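Local coordinates for halohydrin dehalogenase (Rhizobium radiobacter, PDB 4IY1), which probably catalyses the reversible loss of halide from vicinal halohydrins with epoxide formation, and the opening of epoxides by nucleophiles such as cyanide, at residues G13-A18 against E46-L51; E56-E61 against Q105-A110; I130-S135 against S143-A148; V199-K204 against G241-V246. The protein carries 37 engineered substitutions. All coordinates share one frame; numbering follows the deposited sequence.

Contact 1 (G13-A18 against E46-L51)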
loop_
_atom_site.group_PDB
_atom_site.type_symbol
_atom_site.label_atom_id
_atom_site.label_comp_id
_atom_site.label_asym_id
_atom_site.label_seq_id
_atom_site.Cartn_x
_atom_site.Cartn_y
_atom_site.Cartn_z
ATOM N N GLY B 13 -16.700 -9.896 -14.524
ATOM C CA GLY B 13 -16.827 -10.918 -13.484
ATOM C C GLY B 13 -18.205 -11.534 -13.416
ATOM O O GLY B 13 -18.507 -12.320 -12.507
ATOM N N GLY B 14 -19.088 -11.078 -14.306
ATOM C CA GLY B 14 -20.510 -11.387 -14.203
ATOM C C GLY B 14 -20.881 -12.867 -14.095
ATOM O O GLY B 14 -21.537 -13.271 -13.130
ATOM N N MET B 15 -20.510 -13.671 -15.096
ATOM C CA MET B 15 -20.998 -15.080 -15.165
ATOM C C MET B 15 -20.342 -15.961 -14.113
ATOM O O MET B 15 -21.009 -16.716 -13.396
ATOM C CB MET B 15 -20.792 -15.680 -16.564
ATOM C CG MET B 15 -21.562 -14.955 -17.648
ATOM S SD MET B 15 -23.335 -14.985 -17.351
ATOM C CE MET B 15 -23.639 -16.754 -17.411
ATOM N N GLY B 16 -19.042 -15.802 -13.938
ATOM C CA GLY B 16 -18.351 -16.533 -12.868
ATOM C C GLY B 16 -19.018 -16.322 -11.537
ATOM O O GLY B 16 -19.207 -17.266 -10.766
ATOM N N SER B 17 -19.418 -15.083 -11.269
ATOM C CA SER B 17 -20.048 -14.754 -9.999
ATOM C C SER B 17 -21.418 -15.383 -9.896
ATOM O O SER B 17 -21.736 -16.005 -8.897
ATOM C CB SER B 17 -20.169 -13.239 -9.825
ATOM O OG SER B 17 -18.886 -12.662 -9.727
ATOM N N ALA B 18 -22.271 -15.119 -10.873
ATOM C CA ALA B 18 -23.676 -15.552 -10.762
ATOM C C ALA B 18 -23.758 -17.078 -10.741
ATOM O O ALA B 18 -24.409 -17.657 -9.867
ATOM C CB ALA B 18 -24.528 -14.983 -11.908
ATOM N N GLU B 46 -33.907 -18.567 -20.516
ATOM C CA GLU B 46 -34.013 -19.910 -21.063
ATOM C C GLU B 46 -32.690 -20.655 -20.901
ATOM O O GLU B 46 -32.636 -21.730 -20.288
ATOM C CB GLU B 46 -34.417 -19.842 -22.547
ATOM C CG GLU B 46 -33.892 -20.981 -23.409
ATOM C CD GLU B 46 -34.766 -22.223 -23.336
ATOM O OE1 GLU B 46 -35.810 -22.175 -22.654
ATOM O OE2 GLU B 46 -34.415 -23.247 -23.965
ATOM N N THR B 47 -31.620 -20.079 -21.443
ATOM C CA THR B 47 -30.300 -20.670 -21.292
ATOM C C THR B 47 -29.963 -20.944 -19.828
ATOM O O THR B 47 -29.440 -22.002 -19.500
ATOM C CB THR B 47 -29.213 -19.788 -21.909
ATOM O OG1 THR B 47 -29.569 -19.473 -23.260
ATOM C CG2 THR B 47 -27.872 -20.506 -21.885
ATOM N N TYR B 48 -30.284 -19.996 -18.951
ATOM C CA TYR B 48 -29.933 -20.112 -17.537
ATOM C C TYR B 48 -31.160 -20.110 -16.639
ATOM O O TYR B 48 -31.529 -19.075 -16.087
ATOM C CB TYR B 48 -28.964 -19.000 -17.124
ATOM C CG TYR B 48 -27.749 -18.914 -18.012
ATOM C CD1 TYR B 48 -27.640 -17.932 -18.970
ATOM C CD2 TYR B 48 -26.720 -19.835 -17.902
ATOM C CE1 TYR B 48 -26.506 -17.826 -19.763
ATOM C CE2 TYR B 48 -25.595 -19.756 -18.715
ATOM C CZ TYR B 48 -25.515 -18.770 -19.668
ATOM O OH TYR B 48 -24.400 -18.684 -20.483
ATOM N N PRO B 49 -31.789 -21.282 -16.480
ATOM C CA PRO B 49 -33.028 -21.391 -15.715
ATOM C C PRO B 49 -32.815 -21.207 -14.221
ATOM O O PRO B 49 -33.773 -20.964 -13.496
ATOM C CB PRO B 49 -33.514 -22.824 -16.019
ATOM C CG PRO B 49 -32.319 -23.549 -16.543
ATOM C CD PRO B 49 -31.481 -22.515 -17.232
ATOM N N GLN B 50 -31.578 -21.365 -13.757
ATOM C CA GLN B 50 -31.271 -21.200 -12.334
ATOM C C GLN B 50 -31.025 -19.740 -11.955
ATOM O O GLN B 50 -31.156 -19.385 -10.799
ATOM C CB GLN B 50 -30.058 -22.032 -11.931
ATOM C CG GLN B 50 -28.721 -21.401 -12.300
ATOM C CD GLN B 50 -28.262 -21.751 -13.712
ATOM O OE1 GLN B 50 -29.066 -21.824 -14.637
ATOM N NE2 GLN B 50 -26.953 -21.905 -13.891
ATOM N N LEU B 51 -30.636 -18.915 -12.928
ATOM C CA LEU B 51 -30.473 -17.469 -12.720
ATOM C C LEU B 51 -31.778 -16.720 -12.983
ATOM O O LEU B 51 -32.661 -17.234 -13.657
ATOM C CB LEU B 51 -29.397 -16.932 -13.644
ATOM C CG LEU B 51 -28.001 -17.495 -13.404
ATOM C CD1 LEU B 51 -27.021 -16.878 -14.381
ATOM C CD2 LEU B 51 -27.565 -17.243 -11.961
#
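M15 and Y48 form a Met-aromatic contact, with the terminal methyl of M15 over one face of the Y48 ring and the sulfur obliquely behind. The methyl CE does the touching: M15 CE lies 3.9 Å from the centroid of the Y48 ring in CH-pi fashion, displaced toward the hydroxyl end, where it is 3.6 Å from Y48 CZ. The sulfur stands farther off, M15 SD being 5.3 Å from the same centroid. Two bends in the methionine chain (chi2 -60°, chi3 -62°) fold CE onto the ring. T47 CG2 sits over the other face, which sandwiches the ring between two methyl groups. A leucine in place of Y48 has no ring face, and the M15 methyl would probably be left without its CH-pi partner.

The second kind of contact is purely apolar and buried: A18 CB meets L51 CD2 at 3.8 Å, with the other leucine methyl, CD1, close behind. No hydrogen bond joins the segments.

In this Rossmann-like fold the contact joins the first turn of helix 14-23 to the end of helix 38-47 and the loop after it, and A18 and L51 both pack on V28 and C30 of strand 27-30.

Contact 2 (E56-E61 against Q105-A110). Engineered in segment 56-61: V60 (natural residue Ala). Engineered in segment 105-110: K107 (natural residue Arg).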
loop_
_atom_site.group_PDB
_atom_site.type_symbol
_atom_site.label_atom_id
_atom_site.label_comp_id
_atom_site.label_asym_id
_atom_site.label_seq_id
_atom_site.Cartn_x
_atom_site.Cartn_y
_atom_site.Cartn_z
ATOM N N GLU B 56 -34.945 -4.338 -15.184
ATOM C CA GLU B 56 -34.674 -3.081 -14.477
ATOM C C GLU B 56 -33.225 -2.628 -14.685
ATOM O O GLU B 56 -32.313 -3.449 -14.677
ATOM C CB GLU B 56 -34.953 -3.275 -12.989
ATOM C CG GLU B 56 -36.421 -3.154 -12.604
ATOM C CD GLU B 56 -37.268 -4.369 -12.972
ATOM O OE1 GLU B 56 -38.492 -4.198 -13.086
ATOM O OE2 GLU B 56 -36.750 -5.498 -13.096
ATOM N N GLN B 57 -33.025 -1.342 -14.953
ATOM C CA GLN B 57 -31.720 -0.838 -15.372
ATOM C C GLN B 57 -30.972 -0.008 -14.323
ATOM O O GLN B 57 -29.750 -0.041 -14.278
ATOM C CB GLN B 57 -31.823 -0.033 -16.660
ATOM C CG GLN B 57 -32.160 -0.871 -17.875
ATOM C CD GLN B 57 -31.126 -1.950 -18.129
ATOM O OE1 GLN B 57 -30.031 -1.662 -18.583
ATOM N NE2 GLN B 57 -31.496 -3.206 -17.888
ATOM N N GLU B 58 -31.686 0.826 -13.580
ATOM C CA GLU B 58 -31.041 1.775 -12.668
ATOM C C GLU B 58 -30.969 1.191 -11.278
ATOM O O GLU B 58 -31.771 0.338 -10.926
ATOM C CB GLU B 58 -31.824 3.099 -12.633
ATOM C CG GLU B 58 -31.763 3.883 -13.934
ATOM C CD GLU B 58 -30.396 3.826 -14.572
ATOM O OE1 GLU B 58 -30.311 3.532 -15.777
ATOM O OE2 GLU B 58 -29.395 4.035 -13.860
ATOM N N PRO B 59 -30.058 1.702 -10.444
ATOM C CA PRO B 59 -29.809 1.043 -9.158
ATOM C C PRO B 59 -31.053 0.896 -8.283
ATOM O O PRO B 59 -31.286 -0.170 -7.736
ATOM C CB PRO B 59 -28.767 1.946 -8.496
ATOM C CG PRO B 59 -28.028 2.520 -9.650
ATOM C CD PRO B 59 -29.043 2.733 -10.737
ATOM N N VAL B 60 -31.839 1.954 -8.121
ATOM C CA VAL B 60 -32.914 1.893 -7.135
ATOM C C VAL B 60 -34.107 1.034 -7.604
ATOM O O VAL B 60 -34.633 0.233 -6.847
ATOM C CB VAL B 60 -33.435 3.285 -6.728
ATOM C CG1 VAL B 60 -34.705 3.110 -5.900
ATOM C CG2 VAL B 60 -32.378 4.063 -5.949
ATOM N N GLU B 61 -34.522 1.183 -8.856
ATOM C CA GLU B 61 -35.558 0.296 -9.380
ATOM C C GLU B 61 -35.096 -1.178 -9.430
ATOM O O GLU B 61 -35.890 -2.098 -9.187
ATOM C CB GLU B 61 -36.039 0.767 -10.739
ATOM C CG GLU B 61 -34.932 0.910 -11.761
ATOM C CD GLU B 61 -35.446 0.906 -13.179
ATOM O OE1 GLU B 61 -36.649 0.616 -13.375
ATOM O OE2 GLU B 61 -34.635 1.101 -14.104
ATOM N N GLN B 105 -17.535 4.355 -10.671
ATOM C CA GLN B 105 -17.414 4.885 -9.305
ATOM C C GLN B 105 -18.747 5.307 -8.743
ATOM O O GLN B 105 -19.133 4.877 -7.643
ATOM C CB GLN B 105 -16.449 6.061 -9.299
ATOM C CG GLN B 105 -15.542 6.134 -8.105
ATOM C CD GLN B 105 -14.650 7.370 -8.162
ATOM O OE1 GLN B 105 -14.055 7.653 -9.191
ATOM N NE2 GLN B 105 -14.564 8.118 -7.053
ATOM N N ILE B 106 -19.468 6.153 -9.478
ATOM C CA ILE B 106 -20.838 6.569 -9.017
ATOM C C ILE B 106 -21.775 5.360 -8.964
ATOM O O ILE B 106 -22.605 5.207 -8.042
ATOM C CB ILE B 106 -21.454 7.649 -9.927
ATOM C CG1 ILE B 106 -20.494 8.821 -10.153
ATOM C CG2 ILE B 106 -22.786 8.103 -9.387
ATOM C CD1 ILE B 106 -20.033 9.537 -8.899
ATOM N N LYS B 107 -21.566 4.440 -9.896
ATOM C CA LYS B 107 -22.457 3.276 -10.016
ATOM C C LYS B 107 -22.402 2.394 -8.782
ATOM O O LYS B 107 -23.439 2.091 -8.195
ATOM C CB LYS B 107 -22.157 2.489 -11.321
ATOM C CG LYS B 107 -22.978 1.214 -11.504
ATOM C CD LYS B 107 -24.455 1.520 -11.760
ATOM C CE LYS B 107 -24.663 2.251 -13.080
ATOM N NZ LYS B 107 -26.028 2.810 -13.106
ATOM N N PRO B 108 -21.182 1.986 -8.351
ATOM C CA PRO B 108 -21.185 1.134 -7.167
ATOM C C PRO B 108 -21.717 1.866 -5.918
ATOM O O PRO B 108 -22.286 1.234 -5.023
ATOM C CB PRO B 108 -19.689 0.754 -6.986
ATOM C CG PRO B 108 -18.938 1.519 -8.017
ATOM C CD PRO B 108 -19.937 1.837 -9.107
ATOM N N PHE B 109 -21.382 3.145 -5.787
ATOM C CA PHE B 109 -21.889 3.939 -4.652
ATOM C C PHE B 109 -23.411 3.909 -4.634
ATOM O O PHE B 109 -24.015 3.618 -3.619
ATOM C CB PHE B 109 -21.400 5.371 -4.748
ATOM C CG PHE B 109 -21.972 6.288 -3.679
ATOM C CD1 PHE B 109 -23.152 6.968 -3.896
ATOM C CD2 PHE B 109 -21.311 6.477 -2.477
ATOM C CE1 PHE B 109 -23.735 7.743 -2.885
ATOM C CE2 PHE B 109 -21.816 7.335 -1.515
ATOM C CZ PHE B 109 -23.055 7.927 -1.696
ATOM N N ALA B 110 -23.989 4.074 -5.813
ATOM C CA ALA B 110 -25.429 4.154 -6.006
ATOM C C ALA B 110 -26.056 2.835 -5.604
ATOM O O ALA B 110 -26.952 2.796 -4.776
ATOM C CB ALA B 110 -25.708 4.461 -7.473
#
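P59 packs its ring against A110 and K107, and these three residues carry most of the contact. The pyrrolidine ring of P59 presents CG to the methyl of A110, with P59 CG and A110 CB 3.7 Å apart, while CB of the proline also faces that methyl. A110 is buried and P59 more open, and the pair makes up the apolar half of the interface.

K107, an engineered residue with arginine as its natural counterpart, runs across the proline at about a right angle. Bends at chi2 (69°) and chi3 (65°) bring its ammonium group to the CD-CG edge of the ring, where K107 NZ comes within 3.8 Å of P59 CD. The same nitrogen faces the carboxylate of E58 in a long salt bridge, E58 OE2 to K107 NZ 3.7 Å.

P59 begins helix 59-70 of the Rossmann-like fold, with E58 at its N-cap. E61 OE2 accepts the backbone N-H of E58 at 3.0 Å, the half of a capping box supplied by the third helical residue, and that of Q57 from above the carboxylate plane. Two bonds thus grip one carboxylate oxygen and tie the preceding loop to the first turn.

Helix 94-122, which bears K107 and A110, is kinked at P108. It also faces the second subunit: F109 stacks on Y97 of that chain, and A110 packs on its V94.

Contact 3 (I130-S135 against S143-A148). Engineered in segment 130-135: A134 (natural residue Thr), S135 (natural residue Pro). Engineered in segment 143-148: A146 (natural residue Thr).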
loop_
_atom_site.group_PDB
_atom_site.type_symbol
_atom_site.label_atom_id
_atom_site.label_comp_id
_atom_site.label_asym_id
_atom_site.label_seq_id
_atom_site.Cartn_x
_atom_site.Cartn_y
_atom_site.Cartn_z
ATOM N N ILE B 130 -16.567 -5.298 -7.891
ATOM C CA ILE B 130 -15.521 -5.740 -8.801
ATOM C C ILE B 130 -14.820 -4.562 -9.465
ATOM O O ILE B 130 -15.418 -3.852 -10.266
ATOM C CB ILE B 130 -16.033 -6.811 -9.800
ATOM C CG1 ILE B 130 -16.588 -7.984 -9.004
ATOM C CG2 ILE B 130 -14.875 -7.334 -10.647
ATOM C CD1 ILE B 130 -17.301 -8.999 -9.852
ATOM N N THR B 131 -13.580 -4.260 -9.028
ATOM C CA THR B 131 -12.874 -3.089 -9.585
ATOM C C THR B 131 -11.795 -3.463 -10.634
ATOM O O THR B 131 -12.120 -4.071 -11.664
ATOM C CB THR B 131 -12.345 -2.148 -8.466
ATOM O OG1 THR B 131 -11.271 -2.782 -7.763
ATOM C CG2 THR B 131 -13.510 -1.861 -7.426
ATOM N N SER B 132 -10.529 -3.120 -10.377
ATOM C CA SER B 132 -9.442 -3.483 -11.273
ATOM C C SER B 132 -8.072 -3.263 -10.636
ATOM O O SER B 132 -7.879 -2.287 -9.896
ATOM C CB SER B 132 -9.517 -2.661 -12.544
ATOM O OG SER B 132 -8.356 -2.864 -13.317
ATOM N N ALA B 133 -7.085 -4.065 -11.069
ATOM C CA ALA B 133 -5.726 -3.967 -10.550
ATOM C C ALA B 133 -5.004 -2.844 -11.264
ATOM O O ALA B 133 -3.867 -2.516 -10.939
ATOM C CB ALA B 133 -4.986 -5.287 -10.720
ATOM N N ALA B 134 -5.726 -2.163 -12.149
ATOM C CA ALA B 134 -5.217 -0.943 -12.765
ATOM C C ALA B 134 -5.040 0.217 -11.758
ATOM O O ALA B 134 -4.131 1.003 -11.906
ATOM C CB ALA B 134 -6.110 -0.528 -13.919
ATOM N N SER B 135 -5.795 0.200 -10.656
ATOM C CA SER B 135 -5.576 1.155 -9.534
ATOM C C SER B 135 -4.112 1.225 -9.078
ATOM O O SER B 135 -3.542 0.231 -8.639
ATOM C CB SER B 135 -6.430 0.769 -8.311
ATOM O OG SER B 135 -7.764 0.496 -8.670
ATOM N N SER B 143 -5.221 6.677 -17.581
ATOM C CA SER B 143 -5.305 7.457 -16.353
ATOM C C SER B 143 -6.717 7.648 -15.785
ATOM O O SER B 143 -6.944 7.487 -14.584
ATOM C CB SER B 143 -4.609 8.811 -16.529
ATOM O OG SER B 143 -5.538 9.811 -16.914
ATOM N N THR B 144 -7.671 7.963 -16.641
ATOM C CA THR B 144 -9.053 8.072 -16.196
ATOM C C THR B 144 -9.539 6.751 -15.605
ATOM O O THR B 144 -10.187 6.728 -14.554
ATOM C CB THR B 144 -9.997 8.463 -17.360
ATOM O OG1 THR B 144 -9.836 7.534 -18.429
ATOM C CG2 THR B 144 -9.691 9.873 -17.873
ATOM N N TYR B 145 -9.236 5.647 -16.287
ATOM C CA TYR B 145 -9.651 4.332 -15.834
ATOM C C TYR B 145 -9.002 3.931 -14.499
ATOM O O TYR B 145 -9.665 3.403 -13.618
ATOM C CB TYR B 145 -9.306 3.282 -16.896
ATOM C CG TYR B 145 -9.831 1.904 -16.552
ATOM C CD1 TYR B 145 -9.013 0.953 -15.984
ATOM C CD2 TYR B 145 -11.136 1.549 -16.845
ATOM C CE1 TYR B 145 -9.469 -0.341 -15.741
ATOM C CE2 TYR B 145 -11.615 0.279 -16.583
ATOM C CZ TYR B 145 -10.763 -0.678 -16.069
ATOM O OH TYR B 145 -11.275 -1.915 -15.716
ATOM N N ALA B 146 -7.698 4.149 -14.371
ATOM C CA ALA B 146 -6.968 3.670 -13.191
ATOM C C ALA B 146 -7.561 4.395 -11.994
ATOM O O ALA B 146 -7.735 3.813 -10.921
ATOM C CB ALA B 146 -5.476 3.992 -13.324
ATOM N N SER B 147 -7.792 5.694 -12.163
ATOM C CA SER B 147 -8.181 6.541 -11.043
ATOM C C SER B 147 -9.613 6.321 -10.575
ATOM O O SER B 147 -9.859 6.208 -9.382
ATOM C CB SER B 147 -7.875 8.014 -11.329
ATOM O OG SER B 147 -8.921 8.626 -12.017
ATOM N N ALA B 148 -10.536 6.118 -11.509
ATOM C CA ALA B 148 -11.907 5.732 -11.144
ATOM C C ALA B 148 -12.007 4.382 -10.478
ATOM O O ALA B 148 -12.775 4.191 -9.498
ATOM C CB ALA B 148 -12.839 5.806 -12.361
#
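Y145 drives the edge of its ring against S132 and A134 of the turn S132-S135, within the tight part of the contact. CB of the engineered A134 lies in the plane of the ring 3.8 Å from Y145 CE1. S132 OG comes to the same edge atom, 3.7 Å from Y145 CE1. With CG anti to the backbone N (chi1 -174°), the ring leaves the helix toward the turn. The phenol hydroxyl bonds to R149, and S132 also packs on R149. Together S132, Y145 and R149 match the Ser-Tyr-Arg set expected at the active site of a halohydrin dehalogenase.

S132 OG accepts the backbone N-H of A134 at 3.0 Å in a nearly straight bond (165°), making an ST turn within the type I turn. With a valine here the A134 N-H loses its OG acceptor, and the S132-S135 turn would probably be freer to shift against the tyrosine edge.

Equally close, CB of A146, likewise an engineered residue, touches A134 O at 3.6 Å, and S135 CA lies 3.7 Å from A146 O. Looser is the hydroxyl of engineered S135, its OG 4.0 Å from A146 O and bonded instead to S132 O. All touching residues are buried, leaving no solvent side.

The turn follows strand 126-130 and packs on helix 143-163, where L104 of helix 94-122 meets Y145 and A158 of the second subunit meets A146.

Contact 4 (V199-K204 against G241-V246). Engineered in segment 199-204: W201 (natural residue His), R203 (natural residue Lys). Engineered in segment 241-246: V245 (natural residue Met), V246 (natural residue Ile).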
loop_
_atom_site.group_PDB
_atom_site.type_symbol
_atom_site.label_atom_id
_atom_site.label_comp_id
_atom_site.label_asym_id
_atom_site.label_seq_id
_atom_site.Cartn_x
_atom_site.Cartn_y
_atom_site.Cartn_z
ATOM N N VAL B 199 -0.476 -14.079 -26.033
ATOM C CA VAL B 199 -0.096 -15.213 -25.217
ATOM C C VAL B 199 1.307 -15.032 -24.638
ATOM O O VAL B 199 1.556 -15.365 -23.473
ATOM C CB VAL B 199 -0.226 -16.530 -26.000
ATOM C CG1 VAL B 199 0.644 -17.618 -25.383
ATOM C CG2 VAL B 199 -1.683 -16.968 -26.038
ATOM N N ALA B 200 2.174 -14.368 -25.395
ATOM C CA ALA B 200 3.546 -14.175 -24.960
ATOM C C ALA B 200 3.600 -13.081 -23.894
ATOM O O ALA B 200 4.424 -13.131 -22.985
ATOM C CB ALA B 200 4.444 -13.827 -26.140
ATOM N N TRP B 201 2.749 -12.072 -24.048
ATOM C CA TRP B 201 2.651 -10.975 -23.091
ATOM C C TRP B 201 2.199 -11.481 -21.733
ATOM O O TRP B 201 2.785 -11.126 -20.706
ATOM C CB TRP B 201 1.695 -9.911 -23.624
ATOM C CG TRP B 201 1.677 -8.641 -22.826
ATOM C CD1 TRP B 201 2.463 -7.498 -23.015
ATOM C CD2 TRP B 201 0.778 -8.315 -21.716
ATOM N NE1 TRP B 201 2.105 -6.512 -22.118
ATOM C CE2 TRP B 201 1.132 -6.960 -21.284
ATOM C CE3 TRP B 201 -0.220 -9.006 -21.034
ATOM C CZ2 TRP B 201 0.512 -6.349 -20.209
ATOM C CZ3 TRP B 201 -0.855 -8.375 -19.958
ATOM C CH2 TRP B 201 -0.481 -7.088 -19.540
ATOM N N VAL B 202 1.228 -12.391 -21.727
ATOM C CA VAL B 202 0.705 -12.927 -20.486
ATOM C C VAL B 202 1.769 -13.735 -19.753
ATOM O O VAL B 202 2.070 -13.475 -18.568
ATOM C CB VAL B 202 -0.572 -13.752 -20.710
ATOM C CG1 VAL B 202 -0.934 -14.527 -19.448
ATOM C CG2 VAL B 202 -1.724 -12.843 -21.131
ATOM N N ARG B 203 2.463 -14.583 -20.509
ATOM C CA ARG B 203 3.507 -15.429 -19.963
ATOM C C ARG B 203 4.689 -14.614 -19.476
ATOM O O ARG B 203 5.369 -15.004 -18.536
ATOM C CB ARG B 203 3.951 -16.491 -20.984
ATOM C CG ARG B 203 2.793 -17.318 -21.537
ATOM C CD ARG B 203 3.265 -18.481 -22.400
ATOM N NE ARG B 203 3.561 -19.655 -21.588
ATOM C CZ ARG B 203 4.772 -19.977 -21.144
ATOM N NH1 ARG B 203 5.819 -19.222 -21.451
ATOM N NH2 ARG B 203 4.934 -21.061 -20.395
ATOM N N LYS B 204 4.896 -13.456 -20.084
ATOM C CA LYS B 204 5.952 -12.561 -19.669
ATOM C C LYS B 204 5.677 -11.851 -18.323
ATOM O O LYS B 204 6.561 -11.747 -17.484
ATOM C CB LYS B 204 6.208 -11.531 -20.750
ATOM C CG LYS B 204 7.524 -10.799 -20.594
ATOM C CD LYS B 204 7.782 -9.968 -21.832
ATOM C CE LYS B 204 9.079 -9.191 -21.723
ATOM N NZ LYS B 204 9.231 -8.319 -22.924
ATOM N N GLY B 241 -2.900 -12.991 -10.670
ATOM C CA GLY B 241 -1.899 -14.057 -10.896
ATOM C C GLY B 241 -0.447 -13.628 -10.725
ATOM O O GLY B 241 0.449 -14.198 -11.359
ATOM N N GLY B 242 -0.209 -12.600 -9.902
ATOM C CA GLY B 242 1.147 -12.129 -9.583
ATOM C C GLY B 242 1.635 -11.044 -10.520
ATOM O O GLY B 242 2.790 -10.614 -10.450
ATOM N N PHE B 243 0.760 -10.566 -11.394
ATOM C CA PHE B 243 1.091 -9.389 -12.208
ATOM C C PHE B 243 1.314 -8.187 -11.293
ATOM O O PHE B 243 0.675 -8.096 -10.254
ATOM C CB PHE B 243 -0.048 -9.100 -13.200
ATOM C CG PHE B 243 0.198 -7.915 -14.080
ATOM C CD1 PHE B 243 -0.248 -6.649 -13.705
ATOM C CD2 PHE B 243 0.810 -8.067 -15.318
ATOM C CE1 PHE B 243 -0.075 -5.558 -14.539
ATOM C CE2 PHE B 243 1.013 -6.975 -16.146
ATOM C CZ PHE B 243 0.557 -5.716 -15.761
ATOM N N PRO B 244 2.256 -7.293 -11.643
ATOM C CA PRO B 244 3.238 -7.440 -12.708
ATOM C C PRO B 244 4.516 -8.146 -12.258
ATOM O O PRO B 244 4.920 -8.045 -11.096
ATOM C CB PRO B 244 3.567 -5.985 -13.080
ATOM C CG PRO B 244 3.246 -5.187 -11.851
ATOM C CD PRO B 244 2.474 -6.055 -10.881
ATOM N N VAL B 245 5.188 -8.766 -13.222
ATOM C CA VAL B 245 6.488 -9.376 -13.023
ATOM C C VAL B 245 7.405 -8.798 -14.094
ATOM O O VAL B 245 7.061 -8.823 -15.282
ATOM C CB VAL B 245 6.350 -10.922 -13.122
ATOM C CG1 VAL B 245 7.286 -11.537 -14.142
ATOM C CG2 VAL B 245 6.493 -11.572 -11.766
ATOM N N VAL B 246 8.440 -8.084 -13.664
ATOM C CA VAL B 246 9.457 -7.596 -14.592
ATOM C C VAL B 246 10.716 -8.431 -14.463
ATOM O O VAL B 246 10.983 -9.021 -13.411
ATOM C CB VAL B 246 9.830 -6.105 -14.389
ATOM C CG1 VAL B 246 8.600 -5.238 -14.175
ATOM C CG2 VAL B 246 10.808 -5.948 -13.245
HETATM O O HOH W 1 8.670 -10.208 -17.077
#
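W201 overlaps F243 at the far corner of its indole, with W201 CH2 set 3.7 Å from F243 CE2. The contact joins helix 196-205 to the loop that follows strand 236-239, the outermost strand on this side of the Rossmann-like sheet. The two side chains cross at about a right angle, but their rings meet obliquely, the six-membered ring of W201 and the ring of F243 having planes at 37° and centroids 5.8 Å apart. A trans first torsion in each residue (chi1 -171° in W201, -180° in F243) extends the two rings to their meeting point between helix and loop. W201 is an engineered residue in place of histidine.

F243 is held from a second direction by its own neighbour. The peptide bond before P244 is cis, and P244 CB sits over the centre of one face of the phenyl ring, 3.8 Å above its plane. W139 also meets this ring.

Other subunits also reach this contact. W249 of the third subunit meets W201 edge-to-face, and K161 of the fourth subunit donates hydrogen bonds to G242 O and P244 O, so this loop takes part in holding the tetramer together.

Near the end of the helix a backbone carbonyl takes over: CG1 of engineered V245 comes within 3.4 Å of K204 O, and a single water donates to the carbonyls of both residues, lying 2.6 Å from K204 O and 2.8 Å from V245 O.

The four contacts follow one another in series along the chain, each closing before the next opens, and all belong to one Rossmann-like domain built on a parallel sheet. Contacts 1 and 2 involve helices 14-23, 38-47, 59-70 and 94-122, with centres about 20 Å apart and no touch. Contact 3 links them: I130 packs on G13 and S17 of contact 1, and A148 packs on Q105 of contact 2. Contacts 2 and 3 both reach the second subunit. Contact 4 lies farther out, its centre about 34 Å from that of contact 2, and meets the third and fourth subunits. Contact 3, with its probable active-site residues, therefore borders contacts 1, 2 and the second subunit.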